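Local structure of inactive glucansucrase (Lactobacillus reuteri, 5JBD) at residues A[351-356]-A[447-452]; A[393-398]-A[428-433]; A[400-405]-A[439-444]. The protein is a catalytically inactive member of glycoside hydrolase family 70, a family built round a TIM-barrel domain, and it carries a bound calcium ion. All coordinates share one frame; numbering follows the deposited sequence.

Interaction 1: A[351-356]-A[447-452]; sequences NVLGRA and PAQYAI. With ACT (acetate ion), chain E.
Leu353 and Gln449 lie alongside one another, their chains running in opposing senses, where the segment 351-356 of helix 343-354 lies beside helix 446-455. The methyl CD1 of Leu353 rests 3.8 Å from CG of Gln449; CB of Leu353 follows at 4.0 Å from CG of Gln449. With its CG anti to the carbonyl carbon (chi1 -62°), Leu353 lays CD1 against the backbone of the second helix, and this branch also reaches Ala448, with CD1 of Leu353 4.4 Å from CB of Ala448. Beside it the amide end of Gln449 comes up to Gly354: NE2 of Gln449 lies 3.8 Å from CA of Gly354, a packing contact that the bare alpha-carbon allows. No hydrogen bond crosses between 351-356 and 447-452; the join is mostly aliphatic, with one amide nitrogen packed on Gly354, and all four touching residues are buried.

What holds the polar end of Gln449 in place lies just outside. Its extended chain carries NE2 to the carbonyl oxygen of Tyr444, and Gly354 forms a backbone hydrogen bond to that same residue, so one loop residue grips both partners. Leu353 O in turn accepts a bond from the side chain of Asn445. Arg355 takes no part in this core; its NE donates a nearly straight bond (168°) to OXT of an acetate ion at 3.3 Å, in the plane of the guanidinium, while ND2 of Asn351 sits over one face toward the rim. The acetate probably comes from the crystallisation liquor.

Val541 of strand 537-542 touches Leu353, Ala448 and Ile452, while helix 483-496 packs against Pro447, Tyr450 and Ala451, leaving helix 446-455 lodged between helix 343-354, helix 483-496 and that antiparallel strand.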
# COMPACT_ATOMS: atom_id res chain seq x y z
N ASN A 351 15.19 -10.64 13.89
CA ASN A 351 15.15 -11.59 14.99
C ASN A 351 16.54 -11.87 15.56
O ASN A 351 16.67 -12.16 16.74
CB ASN A 351 14.48 -12.94 14.62
CG ASN A 351 13.00 -12.81 14.21
OD1 ASN A 351 12.40 -13.73 13.60
ND2 ASN A 351 12.42 -11.72 14.56
N VAL A 352 17.59 -11.79 14.72
CA VAL A 352 18.96 -12.11 15.15
C VAL A 352 19.69 -10.90 15.71
O VAL A 352 20.36 -11.00 16.74
CB VAL A 352 19.79 -12.73 14.01
CG1 VAL A 352 21.26 -12.90 14.37
CG2 VAL A 352 19.21 -14.08 13.60
N LEU A 353 19.58 -9.77 15.01
CA LEU A 353 20.34 -8.56 15.33
C LEU A 353 19.54 -7.43 15.96
O LEU A 353 20.09 -6.63 16.71
CB LEU A 353 21.02 -8.05 14.05
CG LEU A 353 22.05 -8.98 13.40
CD1 LEU A 353 22.47 -8.46 12.03
CD2 LEU A 353 23.26 -9.16 14.29
N GLY A 354 18.25 -7.34 15.64
CA GLY A 354 17.44 -6.16 15.96
C GLY A 354 16.68 -6.12 17.27
O GLY A 354 16.29 -5.04 17.72
N ARG A 355 16.44 -7.27 17.89
CA ARG A 355 15.72 -7.31 19.17
C ARG A 355 16.60 -6.82 20.32
O ARG A 355 17.84 -6.87 20.24
CB ARG A 355 15.26 -8.73 19.49
CG ARG A 355 14.12 -9.27 18.65
CD ARG A 355 13.87 -10.73 19.04
NE ARG A 355 12.62 -11.21 18.49
CZ ARG A 355 12.38 -12.43 18.01
NH1 ARG A 355 13.32 -13.38 17.98
NH2 ARG A 355 11.16 -12.70 17.51
N ALA A 356 15.95 -6.36 21.39
CA ALA A 356 16.64 -6.08 22.66
C ALA A 356 17.05 -7.37 23.37
O ALA A 356 18.19 -7.52 23.81
CB ALA A 356 15.75 -5.26 23.57
N PRO A 447 23.53 -0.70 11.62
CA PRO A 447 24.72 -0.80 10.75
C PRO A 447 25.11 -2.23 10.38
O PRO A 447 25.39 -2.50 9.21
CB PRO A 447 25.81 -0.13 11.58
CG PRO A 447 25.08 0.88 12.40
CD PRO A 447 23.80 0.17 12.78
N ALA A 448 25.07 -3.15 11.34
CA ALA A 448 25.38 -4.56 11.05
C ALA A 448 24.33 -5.22 10.14
O ALA A 448 24.68 -6.04 9.29
CB ALA A 448 25.57 -5.35 12.35
N GLN A 449 23.06 -4.88 10.32
CA GLN A 449 22.03 -5.40 9.44
C GLN A 449 22.35 -5.01 8.00
O GLN A 449 22.31 -5.87 7.11
CB GLN A 449 20.63 -4.92 9.83
CG GLN A 449 20.12 -5.57 11.11
CD GLN A 449 18.70 -5.19 11.47
OE1 GLN A 449 17.77 -5.42 10.68
NE2 GLN A 449 18.51 -4.63 12.66
N TYR A 450 22.72 -3.74 7.79
CA TYR A 450 23.13 -3.28 6.45
C TYR A 450 24.44 -3.90 5.96
O TYR A 450 24.60 -4.13 4.75
CB TYR A 450 23.21 -1.74 6.39
CG TYR A 450 21.90 -1.10 6.00
CD1 TYR A 450 21.49 -1.09 4.66
CD2 TYR A 450 21.05 -0.54 6.96
CE1 TYR A 450 20.28 -0.52 4.29
CE2 TYR A 450 19.83 0.02 6.59
CZ TYR A 450 19.45 0.03 5.26
OH TYR A 450 18.24 0.58 4.88
N ALA A 451 25.39 -4.12 6.86
CA ALA A 451 26.67 -4.74 6.47
C ALA A 451 26.45 -6.15 5.90
O ALA A 451 27.11 -6.53 4.93
CB ALA A 451 27.63 -4.79 7.64
N ILE A 452 25.52 -6.89 6.50
CA ILE A 452 25.13 -8.20 5.99
C ILE A 452 24.38 -8.05 4.66
O ILE A 452 24.75 -8.69 3.66
CB ILE A 452 24.25 -8.98 7.03
CG1 ILE A 452 25.06 -9.35 8.28
CG2 ILE A 452 23.60 -10.21 6.40
CD1 ILE A 452 26.15 -10.40 8.08
C ACT E . 8.84 -9.58 18.53
O ACT E . 8.29 -10.69 18.37
OXT ACT E . 9.96 -9.32 18.05
CH3 ACT E . 8.13 -8.53 19.35

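Interaction 2: A[393-398]-A[428-433]; sequences DQRKNL and QEFYAD
Phe430 projects from helix 420-434 toward helix 392-406 and meets Leu398 and Arg395 there. The tight part is at Leu398: its methyl CD2 comes in at the ring edge, close to the ring plane, 3.5 Å from CD1 of Phe430 and 3.7 Å from CE1. The two side chains cross at about a right angle. Phe430 has its CG anti to the backbone N (chi1 179°), which carries the ring toward helix 392-406. CA of Leu398 and CA of Phe430, the nearest pair of alpha-carbons, are 9.0 Å apart.

Both helices belong to the TIM-barrel region of this family 70 protein, helix 392-406 following directly on the parallel strand 385-388. The ring lies between the two helices, with Ile399 and Trp427 also against it.

At Arg395 the fit is looser. The ring's CZ lies over one face of the guanidinium, offset toward its rim and 3.9 Å from NH1 of Arg395, with the two planes 41° apart. Bends at chi2 and chi3 bring the group there, and salt bridges from NE to Glu471 and from NH2 to Asp467 fix its rotation and probably balance its charge. Farther round helix 392-406, on its partly exposed side, Lys396 NZ hydrogen-bonds to the carbonyl oxygen of Ser186 and makes a weak salt bridge with Asp393 OD1 at 3.4 Å, and Asn397 ND2 bonds weakly to Gln394 OE1.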
# COMPACT_ATOMS: atom_id res chain seq x y z
N ASP A 393 6.58 0.17 4.98
CA ASP A 393 5.59 -0.57 5.79
C ASP A 393 6.15 -1.02 7.13
O ASP A 393 5.43 -1.03 8.13
CB ASP A 393 5.07 -1.79 5.05
CG ASP A 393 4.07 -1.46 3.98
OD1 ASP A 393 3.17 -0.63 4.24
OD2 ASP A 393 4.18 -2.04 2.88
N GLN A 394 7.43 -1.39 7.17
CA GLN A 394 8.03 -1.84 8.43
C GLN A 394 8.22 -0.69 9.43
O GLN A 394 8.03 -0.89 10.64
CB GLN A 394 9.33 -2.62 8.18
CG GLN A 394 9.14 -3.86 7.31
CD GLN A 394 8.02 -4.77 7.79
OE1 GLN A 394 7.89 -5.03 8.98
NE2 GLN A 394 7.20 -5.23 6.86
N ARG A 395 8.61 0.47 8.93
CA ARG A 395 8.65 1.67 9.77
C ARG A 395 7.25 2.03 10.29
O ARG A 395 7.10 2.35 11.46
CB ARG A 395 9.27 2.86 9.05
CG ARG A 395 9.54 4.06 9.95
CD ARG A 395 10.74 3.83 10.84
NE ARG A 395 11.96 4.32 10.18
CZ ARG A 395 13.16 3.74 10.22
NH1 ARG A 395 13.38 2.57 10.84
NH2 ARG A 395 14.18 4.33 9.59
N LYS A 396 6.24 1.92 9.41
CA LYS A 396 4.82 2.13 9.78
C LYS A 396 4.35 1.18 10.88
O LYS A 396 3.69 1.62 11.83
CB LYS A 396 3.91 2.00 8.55
CG LYS A 396 2.40 1.97 8.84
CD LYS A 396 1.61 1.28 7.75
CE LYS A 396 1.87 -0.23 7.76
NZ LYS A 396 0.95 -0.92 6.84
N ASN A 397 4.69 -0.11 10.77
CA ASN A 397 4.36 -1.10 11.82
C ASN A 397 4.88 -0.68 13.19
O ASN A 397 4.16 -0.74 14.18
CB ASN A 397 4.94 -2.49 11.49
CG ASN A 397 4.21 -3.18 10.34
OD1 ASN A 397 3.12 -2.76 9.91
ND2 ASN A 397 4.81 -4.26 9.84
N LEU A 398 6.13 -0.23 13.23
CA LEU A 398 6.79 0.19 14.46
C LEU A 398 6.11 1.43 15.07
O LEU A 398 5.87 1.48 16.29
CB LEU A 398 8.27 0.49 14.17
CG LEU A 398 9.29 0.56 15.31
CD1 LEU A 398 10.67 0.21 14.78
CD2 LEU A 398 9.31 1.93 15.98
N GLN A 428 8.37 11.73 17.86
CA GLN A 428 9.25 12.33 18.87
C GLN A 428 9.86 11.21 19.74
O GLN A 428 11.06 11.21 19.97
CB GLN A 428 8.49 13.33 19.74
CG GLN A 428 9.41 14.23 20.55
CD GLN A 428 8.64 15.33 21.27
OE1 GLN A 428 7.89 15.07 22.21
NE2 GLN A 428 8.84 16.57 20.83
N GLU A 429 9.02 10.26 20.17
CA GLU A 429 9.49 9.12 20.98
C GLU A 429 10.48 8.25 20.22
O GLU A 429 11.50 7.85 20.77
CB GLU A 429 8.29 8.28 21.46
CG GLU A 429 7.46 9.01 22.52
CD GLU A 429 6.10 8.39 22.76
OE1 GLU A 429 5.68 7.51 21.97
OE2 GLU A 429 5.42 8.80 23.72
N PHE A 430 10.17 7.98 18.94
CA PHE A 430 11.06 7.20 18.08
C PHE A 430 12.44 7.82 17.92
O PHE A 430 13.45 7.15 18.14
CB PHE A 430 10.43 6.94 16.71
CG PHE A 430 11.33 6.16 15.78
CD1 PHE A 430 11.31 4.77 15.79
CD2 PHE A 430 12.22 6.81 14.95
CE1 PHE A 430 12.14 4.05 14.96
CE2 PHE A 430 13.07 6.09 14.11
CZ PHE A 430 13.03 4.71 14.12
N TYR A 431 12.51 9.10 17.51
CA TYR A 431 13.82 9.73 17.26
C TYR A 431 14.71 9.74 18.51
O TYR A 431 15.91 9.51 18.41
CB TYR A 431 13.71 11.18 16.77
CG TYR A 431 13.23 11.38 15.34
CD1 TYR A 431 13.93 10.84 14.26
CD2 TYR A 431 12.09 12.14 15.08
CE1 TYR A 431 13.49 11.04 12.95
CE2 TYR A 431 11.66 12.34 13.79
CZ TYR A 431 12.36 11.79 12.73
OH TYR A 431 11.92 12.01 11.46
N ALA A 432 14.11 10.01 19.67
CA ALA A 432 14.84 9.97 20.94
C ALA A 432 15.31 8.53 21.22
O ALA A 432 16.46 8.32 21.59
CB ALA A 432 13.98 10.48 22.07
N ASP A 433 14.43 7.56 21.01
CA ASP A 433 14.77 6.14 21.25
C ASP A 433 15.86 5.64 20.30
O ASP A 433 16.76 4.91 20.72
CB ASP A 433 13.52 5.26 21.16
CG ASP A 433 13.77 3.85 21.62
OD1 ASP A 433 13.95 3.65 22.84
OD2 ASP A 433 13.76 2.93 20.77

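Interaction 3: A[400-405]-A[439-444]; sequences NRLIIK and KQYAQY
Leu402 sets its methyl CD1 squarely over the ring of Tyr441: the carbon stands 3.6 Å from the ring centroid and only 11° off the normal, a CH-pi contact over the face. The two side chains cross at about a right angle. CD1 does most of the touching; CD2 of Leu402 reaches the ring less closely, 4.1 Å from CD2 of Tyr441. On the opposite face lies CB of Gln440, the residue just before, and the aromatic ring is thereby sandwiched between two aliphatic carbons.

Lys405, one turn further along helix 392-406, approaches differently. Its chain, extended until a bend at chi4 (-138°), brings the ammonium to the ring edge, near the plane, with NZ of Lys405 3.8 Å from OH of Tyr441. The loop that presents the tyrosine is held by Asp433 of helix 420-434, whose carboxylate accepts bonds from the backbone N of Gln440, Tyr441 and Ala442.

An edge-on ammonium does not meet the pi face as a cation-pi pair would, and no hydrogen bond joins helix to loop; the contact therefore rests chiefly on dispersion and CH-pi attraction at Leu402.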
# COMPACT_ATOMS: atom_id res chain seq x y z
N ASN A 400 2.97 2.53 14.45
CA ASN A 400 1.63 2.15 14.91
C ASN A 400 1.64 1.34 16.21
O ASN A 400 0.74 1.51 17.04
CB ASN A 400 0.87 1.40 13.83
CG ASN A 400 0.37 2.31 12.70
OD1 ASN A 400 0.27 3.53 12.86
ND2 ASN A 400 0.05 1.71 11.56
N ARG A 401 2.64 0.46 16.38
CA ARG A 401 2.84 -0.25 17.66
C ARG A 401 2.95 0.77 18.79
O ARG A 401 2.27 0.67 19.81
CB ARG A 401 4.09 -1.20 17.66
CG ARG A 401 3.73 -2.69 17.60
CD ARG A 401 4.73 -3.63 18.32
NE ARG A 401 4.66 -5.01 17.82
CZ ARG A 401 3.64 -5.87 17.98
NH1 ARG A 401 2.52 -5.53 18.61
NH2 ARG A 401 3.73 -7.10 17.47
N LEU A 402 3.79 1.78 18.58
CA LEU A 402 4.01 2.85 19.55
C LEU A 402 2.74 3.67 19.81
O LEU A 402 2.44 4.00 20.96
CB LEU A 402 5.19 3.72 19.09
CG LEU A 402 5.90 4.72 20.01
CD1 LEU A 402 6.11 4.19 21.42
CD2 LEU A 402 7.24 5.10 19.37
N ILE A 403 1.96 3.97 18.76
CA ILE A 403 0.67 4.66 18.91
C ILE A 403 -0.29 3.84 19.78
O ILE A 403 -0.91 4.37 20.71
CB ILE A 403 0.00 4.98 17.54
CG1 ILE A 403 0.78 6.08 16.80
CG2 ILE A 403 -1.45 5.42 17.71
CD1 ILE A 403 0.35 6.30 15.36
N ILE A 404 -0.40 2.55 19.47
CA ILE A 404 -1.30 1.65 20.20
C ILE A 404 -0.89 1.57 21.67
O ILE A 404 -1.75 1.64 22.55
CB ILE A 404 -1.36 0.24 19.56
CG1 ILE A 404 -2.04 0.30 18.17
CG2 ILE A 404 -2.12 -0.76 20.45
CD1 ILE A 404 -1.68 -0.86 17.27
N LYS A 405 0.41 1.44 21.92
CA LYS A 405 0.93 1.41 23.29
C LYS A 405 0.66 2.72 24.05
O LYS A 405 0.25 2.69 25.21
CB LYS A 405 2.43 1.11 23.31
CG LYS A 405 3.02 1.13 24.71
CD LYS A 405 4.36 0.41 24.83
CE LYS A 405 4.69 0.13 26.29
NZ LYS A 405 6.12 0.41 26.59
N LYS A 439 17.62 0.72 23.47
CA LYS A 439 16.45 1.09 22.71
C LYS A 439 15.24 0.29 23.18
O LYS A 439 15.35 -0.90 23.41
CB LYS A 439 16.69 0.87 21.21
CG LYS A 439 17.93 1.53 20.63
CD LYS A 439 18.04 1.32 19.11
CE LYS A 439 19.49 1.34 18.62
NZ LYS A 439 20.14 2.66 18.76
N GLN A 440 14.11 0.96 23.35
CA GLN A 440 12.85 0.32 23.75
C GLN A 440 11.98 -0.06 22.56
O GLN A 440 11.18 -1.00 22.66
CB GLN A 440 12.05 1.26 24.67
CG GLN A 440 12.67 1.49 26.03
CD GLN A 440 12.79 0.19 26.79
OE1 GLN A 440 11.80 -0.36 27.31
NE2 GLN A 440 14.00 -0.34 26.81
N TYR A 441 12.12 0.68 21.45
CA TYR A 441 11.25 0.54 20.28
C TYR A 441 11.99 0.32 18.97
O TYR A 441 11.57 -0.48 18.15
CB TYR A 441 10.35 1.78 20.15
CG TYR A 441 9.69 2.23 21.44
CD1 TYR A 441 8.83 1.38 22.13
CD2 TYR A 441 9.94 3.50 21.97
CE1 TYR A 441 8.24 1.77 23.31
CE2 TYR A 441 9.35 3.91 23.16
CZ TYR A 441 8.50 3.04 23.83
OH TYR A 441 7.89 3.43 25.00
N ALA A 442 13.05 1.09 18.75
CA ALA A 442 13.81 1.05 17.51
C ALA A 442 14.73 -0.16 17.42
O ALA A 442 15.12 -0.75 18.43
CB ALA A 442 14.64 2.32 17.35
N GLN A 443 15.10 -0.51 16.19
CA GLN A 443 15.95 -1.67 15.93
C GLN A 443 17.35 -1.49 16.48
O GLN A 443 17.95 -0.44 16.34
CB GLN A 443 16.05 -1.91 14.41
CG GLN A 443 14.80 -2.52 13.83
CD GLN A 443 14.68 -3.97 14.19
OE1 GLN A 443 13.82 -4.37 14.98
NE2 GLN A 443 15.54 -4.77 13.62
N TYR A 444 17.87 -2.56 17.09
CA TYR A 444 19.29 -2.65 17.43
C TYR A 444 20.11 -3.02 16.18
O TYR A 444 19.58 -3.58 15.22
CB TYR A 444 19.51 -3.71 18.50
CG TYR A 444 19.05 -3.32 19.90
CD1 TYR A 444 17.69 -3.25 20.22
CD2 TYR A 444 19.97 -3.04 20.89
CE1 TYR A 444 17.27 -2.87 21.49
CE2 TYR A 444 19.56 -2.67 22.17
CZ TYR A 444 18.21 -2.59 22.46
OH TYR A 444 17.81 -2.22 23.74

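How the interactions relate
Interactions 2 and 3 are neighbours, their centres about 6 Å apart, and both use helix 392-406; along the chain their segments alternate, so helix 420-434 and the loop after it dock in turn on the same helix. Both are nested within the longer loop closed by interaction 1, whose centre is about 16 Å from each. Interaction 1 touches interaction 3 through Tyr444, whereas it stays about 7 Å from interaction 2 at the nearest atoms. All six segments fall in the family 70 range, on one side of the chain's centre. Loop 439-444 thus links the paired helices 392-406 and 420-434 with the packing of helices 343-354 and 446-455.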